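Local atomic coordinates of uncharacterized protein Atu1872 (Agrobacterium tumefaciens, PDB entry 2QNT), a protein that is of unknown function but belongs to the glyoxalase/bleomycin resistance protein/dioxygenase family, whose members often bind a metal ion or a small molecule. Residues L35-G39 against S40-F44; Q90-A93 against P94-L98. All blocks are in the same frame, centred on the assembly; numbering follows the deposited sequence. Where two conformers were deposited one is given.

Contact 1: residues L35-G39 against S40-F44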
loop_
_atom_site.group_PDB
_atom_site.type_symbol
_atom_site.label_atom_id
_atom_site.label_comp_id
_atom_site.label_asym_id
_atom_site.label_seq_id
_atom_site.Cartn_x
_atom_site.Cartn_y
_atom_site.Cartn_z
ATOM N N LEU A 35 -9.300 -2.856 -13.378
ATOM C CA LEU A 35 -10.064 -1.636 -13.686
ATOM C C LEU A 35 -9.506 -0.921 -14.916
ATOM O O LEU A 35 -10.254 -0.567 -15.848
ATOM C CB LEU A 35 -10.086 -0.741 -12.445
ATOM C CG LEU A 35 -10.696 0.645 -12.508
ATOM C CD1 LEU A 35 -12.171 0.521 -12.909
ATOM C CD2 LEU A 35 -10.561 1.303 -11.131
ATOM N N GLU A 36 -8.184 -0.731 -14.948
ATOM C CA GLU A 36 -7.529 -0.233 -16.146
ATOM C C GLU A 36 -6.081 -0.686 -16.218
ATOM O O GLU A 36 -5.378 -0.791 -15.220
ATOM C CB GLU A 36 -7.656 1.286 -16.260
ATOM C CG GLU A 36 -7.442 1.776 -17.683
ATOM C CD GLU A 36 -7.729 3.253 -17.866
ATOM O OE1 GLU A 36 -8.097 3.919 -16.874
ATOM O OE2 GLU A 36 -7.603 3.729 -19.013
ATOM N N ASP A 37 -5.655 -1.003 -17.426
ATOM C CA ASP A 37 -4.346 -1.550 -17.714
ATOM C C ASP A 37 -3.694 -0.536 -18.633
ATOM O O ASP A 37 -4.160 -0.324 -19.742
ATOM C CB ASP A 37 -4.466 -2.937 -18.366
ATOM C CG ASP A 37 -3.120 -3.617 -18.593
ATOM O OD1 ASP A 37 -2.070 -2.952 -18.613
ATOM O OD2 ASP A 37 -3.122 -4.852 -18.785
ATOM N N PHE A 38 -2.645 0.119 -18.147
ATOM C CA PHE A 38 -1.917 1.102 -18.933
ATOM C C PHE A 38 -0.623 0.541 -19.540
ATOM O O PHE A 38 0.068 1.250 -20.274
ATOM C CB PHE A 38 -1.521 2.282 -18.051
ATOM C CG PHE A 38 -2.665 3.054 -17.474
ATOM C CD1 PHE A 38 -3.187 2.738 -16.227
ATOM C CD2 PHE A 38 -3.186 4.149 -18.162
ATOM C CE1 PHE A 38 -4.231 3.504 -15.703
ATOM C CE2 PHE A 38 -4.245 4.880 -17.630
ATOM C CZ PHE A 38 -4.738 4.557 -16.394
ATOM N N GLY A 39 -0.334 -0.731 -19.301
ATOM C CA GLY A 39 0.918 -1.335 -19.721
ATOM C C GLY A 39 1.826 -1.472 -18.513
ATOM O O GLY A 39 1.874 -2.515 -17.884
ATOM N N SER A 40 2.537 -0.401 -18.176
ATOM C CA SER A 40 3.495 -0.431 -17.060
ATOM C C SER A 40 2.815 -0.269 -15.704
ATOM O O SER A 40 3.474 -0.374 -14.680
ATOM C CB SER A 40 4.572 0.655 -17.214
ATOM O OG SER A 40 4.043 1.966 -17.084
ATOM N N PHE A 41 1.519 0.019 -15.709
ATOM C CA PHE A 41 0.748 0.318 -14.483
ATOM C C PHE A 41 -0.587 -0.339 -14.643
ATOM O O PHE A 41 -1.213 -0.217 -15.683
ATOM C CB PHE A 41 0.606 1.849 -14.370
ATOM C CG PHE A 41 -0.185 2.377 -13.170
ATOM C CD1 PHE A 41 -1.189 3.349 -13.344
ATOM C CD2 PHE A 41 0.081 1.951 -11.881
ATOM C CE1 PHE A 41 -1.884 3.848 -12.244
ATOM C CE2 PHE A 41 -0.592 2.487 -10.795
ATOM C CZ PHE A 41 -1.586 3.415 -10.960
ATOM N N VAL A 42 -1.035 -1.030 -13.606
ATOM C CA VAL A 42 -2.310 -1.695 -13.615
ATOM C C VAL A 42 -3.089 -1.312 -12.361
ATOM O O VAL A 42 -2.585 -1.420 -11.251
ATOM C CB VAL A 42 -2.144 -3.255 -13.697
ATOM C CG1 VAL A 42 -3.517 -3.946 -13.717
ATOM C CG2 VAL A 42 -1.318 -3.676 -14.920
ATOM N N LEU A 43 -4.315 -0.836 -12.568
ATOM C CA LEU A 43 -5.254 -0.548 -11.495
ATOM C C LEU A 43 -6.250 -1.682 -11.403
ATOM O O LEU A 43 -6.852 -2.068 -12.423
ATOM C CB LEU A 43 -6.053 0.701 -11.791
ATOM C CG LEU A 43 -5.360 2.021 -11.862
ATOM C CD1 LEU A 43 -6.342 3.092 -12.235
ATOM C CD2 LEU A 43 -4.752 2.329 -10.518
ATOM N N PHE A 44 -6.453 -2.165 -10.183
ATOM C CA PHE A 44 -7.463 -3.166 -9.908
ATOM C C PHE A 44 -8.665 -2.575 -9.197
ATOM O O PHE A 44 -8.567 -1.555 -8.526
ATOM C CB PHE A 44 -6.914 -4.307 -9.068
ATOM C CG PHE A 44 -5.801 -5.065 -9.727
ATOM C CD1 PHE A 44 -4.472 -4.698 -9.546
ATOM C CD2 PHE A 44 -6.072 -6.153 -10.530
ATOM C CE1 PHE A 44 -3.457 -5.398 -10.163
ATOM C CE2 PHE A 44 -5.045 -6.847 -11.157
ATOM C CZ PHE A 44 -3.744 -6.476 -10.962
#
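Phe38 and Phe41 lie alongside each other at the turn of a beta hairpin, their side chains pointing the same way. The hairpin joins strand 34-37 to strand 41-44; strand 34-37 is, within this glyoxalase-like chain, an outermost strand of one of its two four-stranded sheets. The two rings are near parallel, with planes at 21°, but slid so far apart that they barely overlap. Their centroids are 5.7 Å apart, and the touch is made where Phe38 CD1 comes 3.6 Å from Phe41 CD1. The first torsions differ. Phe38 holds CG beside its own backbone N, whereas Phe41 has CG anti to its N (chi1 179°). Both side chains start on the same side of the hairpin, and these torsions lay the rings alongside. Leu43 joins them on that side. Leu43 CD1 sits at the edge of the Phe38 ring, near its plane, 4.1 Å from Phe38 CE1. A bound HEPES buffer molecule, probably from the crystallisation liquor, lies about 4 Å from the Phe38 side chain.

On the other face of the hairpin Asp37 and Val42 form a non-hydrogen-bonded pair. Asp37 OD1 lies against Val42 CG2, and OD2 makes a salt bridge to Lys23 of helix 19-29. That helix also covers Val42 and Phe44. OD1 has a second task: it accepts from Gly39 N at 2.9 Å, which makes an Asx turn and ties the carboxylate to the bend. Gly39 has a positive phi of 104°; at its backbone angles a CB would crowd the carbonyl O of Phe38.

At the far end Leu35 and Glu36 both face Leu43, a classic beta bulge. Leu43 O accepts from Leu35 N at 2.7 Å and from Glu36 N at 3.2 Å, both donors coming from the same face of the carbonyl plane.

Contact 2: residues Q90-A93 against P94-L98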
loop_
_atom_site.group_PDB
_atom_site.type_symbol
_atom_site.label_atom_id
_atom_site.label_comp_id
_atom_site.label_asym_id
_atom_site.label_seq_id
_atom_site.Cartn_x
_atom_site.Cartn_y
_atom_site.Cartn_z
ATOM N N GLN A 90 -7.610 -22.815 -0.535
ATOM C CA GLN A 90 -7.525 -24.045 -1.341
ATOM C C GLN A 90 -7.080 -23.670 -2.731
ATOM O O GLN A 90 -6.281 -24.398 -3.367
ATOM C CB GLN A 90 -8.883 -24.797 -1.361
ATOM C CG GLN A 90 -8.978 -26.005 -2.342
ATOM C CD GLN A 90 -10.238 -26.844 -2.169
ATOM O OE1 GLN A 90 -10.673 -27.524 -3.101
ATOM N NE2 GLN A 90 -10.824 -26.807 -0.979
ATOM N N ASP A 91 -7.612 -22.539 -3.202
ATOM C CA ASP A 91 -7.352 -22.151 -4.575
ATOM C C ASP A 91 -5.967 -21.498 -4.765
ATOM O O ASP A 91 -5.348 -21.754 -5.800
ATOM C CB ASP A 91 -8.571 -21.433 -5.235
ATOM C CG ASP A 91 -8.566 -19.930 -5.094
ATOM O OD1 ASP A 91 -9.641 -19.298 -5.296
ATOM O OD2 ASP A 91 -7.511 -19.370 -4.813
ATOM N N ILE A 92 -5.458 -20.768 -3.758
ATOM C CA ILE A 92 -4.221 -19.996 -3.829
ATOM C C ILE A 92 -2.969 -20.700 -3.296
ATOM O O ILE A 92 -1.894 -20.589 -3.881
ATOM C CB ILE A 92 -4.389 -18.615 -3.086
ATOM C CG1 ILE A 92 -5.340 -17.731 -3.878
ATOM C CG2 ILE A 92 -3.043 -17.892 -2.908
ATOM C CD1 ILE A 92 -5.980 -16.593 -3.133
ATOM N N ALA A 93 -3.093 -21.386 -2.161
ATOM C CA ALA A 93 -1.917 -21.900 -1.446
ATOM C C ALA A 93 -0.952 -22.717 -2.284
ATOM O O ALA A 93 0.266 -22.547 -2.173
ATOM C CB ALA A 93 -2.345 -22.710 -0.240
ATOM N N PRO A 94 -1.458 -23.621 -3.138
ATOM C CA PRO A 94 -0.479 -24.413 -3.913
ATOM C C PRO A 94 0.413 -23.619 -4.869
ATOM O O PRO A 94 1.442 -24.140 -5.339
ATOM C CB PRO A 94 -1.368 -25.373 -4.713
ATOM C CG PRO A 94 -2.668 -25.368 -3.969
ATOM C CD PRO A 94 -2.843 -24.033 -3.403
ATOM N N HIS A 95 0.026 -22.388 -5.182
ATOM C CA HIS A 95 0.708 -21.603 -6.215
ATOM C C HIS A 95 1.569 -20.482 -5.702
ATOM O O HIS A 95 2.048 -19.638 -6.469
ATOM C CB HIS A 95 -0.348 -21.053 -7.145
ATOM C CG HIS A 95 -1.319 -22.099 -7.585
ATOM N ND1 HIS A 95 -0.928 -23.214 -8.292
ATOM C CD2 HIS A 95 -2.647 -22.226 -7.381
ATOM C CE1 HIS A 95 -1.981 -23.982 -8.510
ATOM N NE2 HIS A 95 -3.038 -23.403 -7.973
ATOM N N VAL A 96 1.715 -20.408 -4.386
ATOM C CA VAL A 96 2.448 -19.321 -3.781
ATOM C C VAL A 96 3.394 -19.904 -2.761
ATOM O O VAL A 96 3.223 -21.021 -2.304
ATOM C CB VAL A 96 1.499 -18.286 -3.097
ATOM C CG1 VAL A 96 0.497 -17.719 -4.119
ATOM C CG2 VAL A 96 0.794 -18.887 -1.916
ATOM N N GLU A 97 4.419 -19.139 -2.432
ATOM C CA GLU A 97 5.240 -19.414 -1.288
ATOM C C GLU A 97 4.531 -18.871 -0.035
ATOM O O GLU A 97 4.484 -17.659 0.184
ATOM C CB GLU A 97 6.598 -18.761 -1.483
ATOM C CG GLU A 97 7.525 -19.088 -0.360
ATOM C CD GLU A 97 8.870 -18.456 -0.493
ATOM O OE1 GLU A 97 9.178 -17.896 -1.577
ATOM O OE2 GLU A 97 9.611 -18.505 0.512
ATOM N N LEU A 98 3.984 -19.764 0.779
ATOM C CA LEU A 98 3.352 -19.378 2.025
ATOM C C LEU A 98 4.376 -18.906 3.038
ATOM O O LEU A 98 5.463 -19.453 3.160
ATOM C CB LEU A 98 2.555 -20.539 2.671
ATOM C CG LEU A 98 1.312 -21.019 1.933
ATOM C CD1 LEU A 98 0.770 -22.336 2.564
ATOM C CD2 LEU A 98 0.237 -19.985 1.905
HETATM O O HOH W 1 -5.657 -24.110 -7.611
HETATM O O HOH W 2 2.453 -23.232 -1.312
#
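Ile92 carries CG2 anti to its backbone N, and Val96 turns CG1 beside its own N (chi1 -58°); these torsions bring the two methyls together. Ile92 CG2 and Val96 CG1 are 3.7 Å apart. The side chains cross at a slant, and Val96 CG2 lies a little farther from the same Ile92 methyl. Ile92 is buried and also rests on Phe112, and Val96 on Phe114, side chains of strand 110-115. Ile92 further packs on Met7 of the second subunit.

His95 is placed by a chi1 of -48°, with CG beside the backbone N. The ring thereby turns back along the chain toward Asp91. Its edge meets the Asp91 carbonyl, with His95 CD2 3.2 Å from Asp91 O, which lies in the ring plane. A water also sits in that plane. It donates to Asp91 O and is 2.7 Å from His95 NE2, so it bridges ring and backbone. Pro94 CB lies over the centre of one face of the imidazole.

Near the C-terminal end of helix 85-92 the chain passes into a short 3-10 turn and then leads into strand 98-104. His95 N donates to Ile92 O at 2.9 Å, the three-residue spacing of a 3-10 turn. A weak bond of the same spacing follows from Val96 N to Ala93 O, 3.4 Å long but nearly straight.

Pro94 has no N-H to offer the helix. Pro94 CD instead lies 3.5 Å from Gln90 O, the carbonyl one helical turn back. On the strand side of the turn the Ala93 methyl meets the end of the Leu98 side chain, with Ala93 CB 4.2 Å from Leu98 CD1.

Contacts 1 and 2 follow one another along the chain. Contact 1 belongs to one four-stranded sheet, as its hairpin. Contact 2 is the connection that leads from helix 85-92 into strand 98-104, which within this chain is an outermost strand of the other sheet. Their centres are 24 Å apart and their nearest atoms about 13 Å, so they do not touch. Helix 19-29 runs between them: its Lys23 and Tyr26 meet residues 35-44, while its Phe25 and Arg29 meet residues 94-98. The bound HEPES buffer molecule lies near contact 1, at Phe38. Contact 2 instead reaches the second subunit, through Ile92.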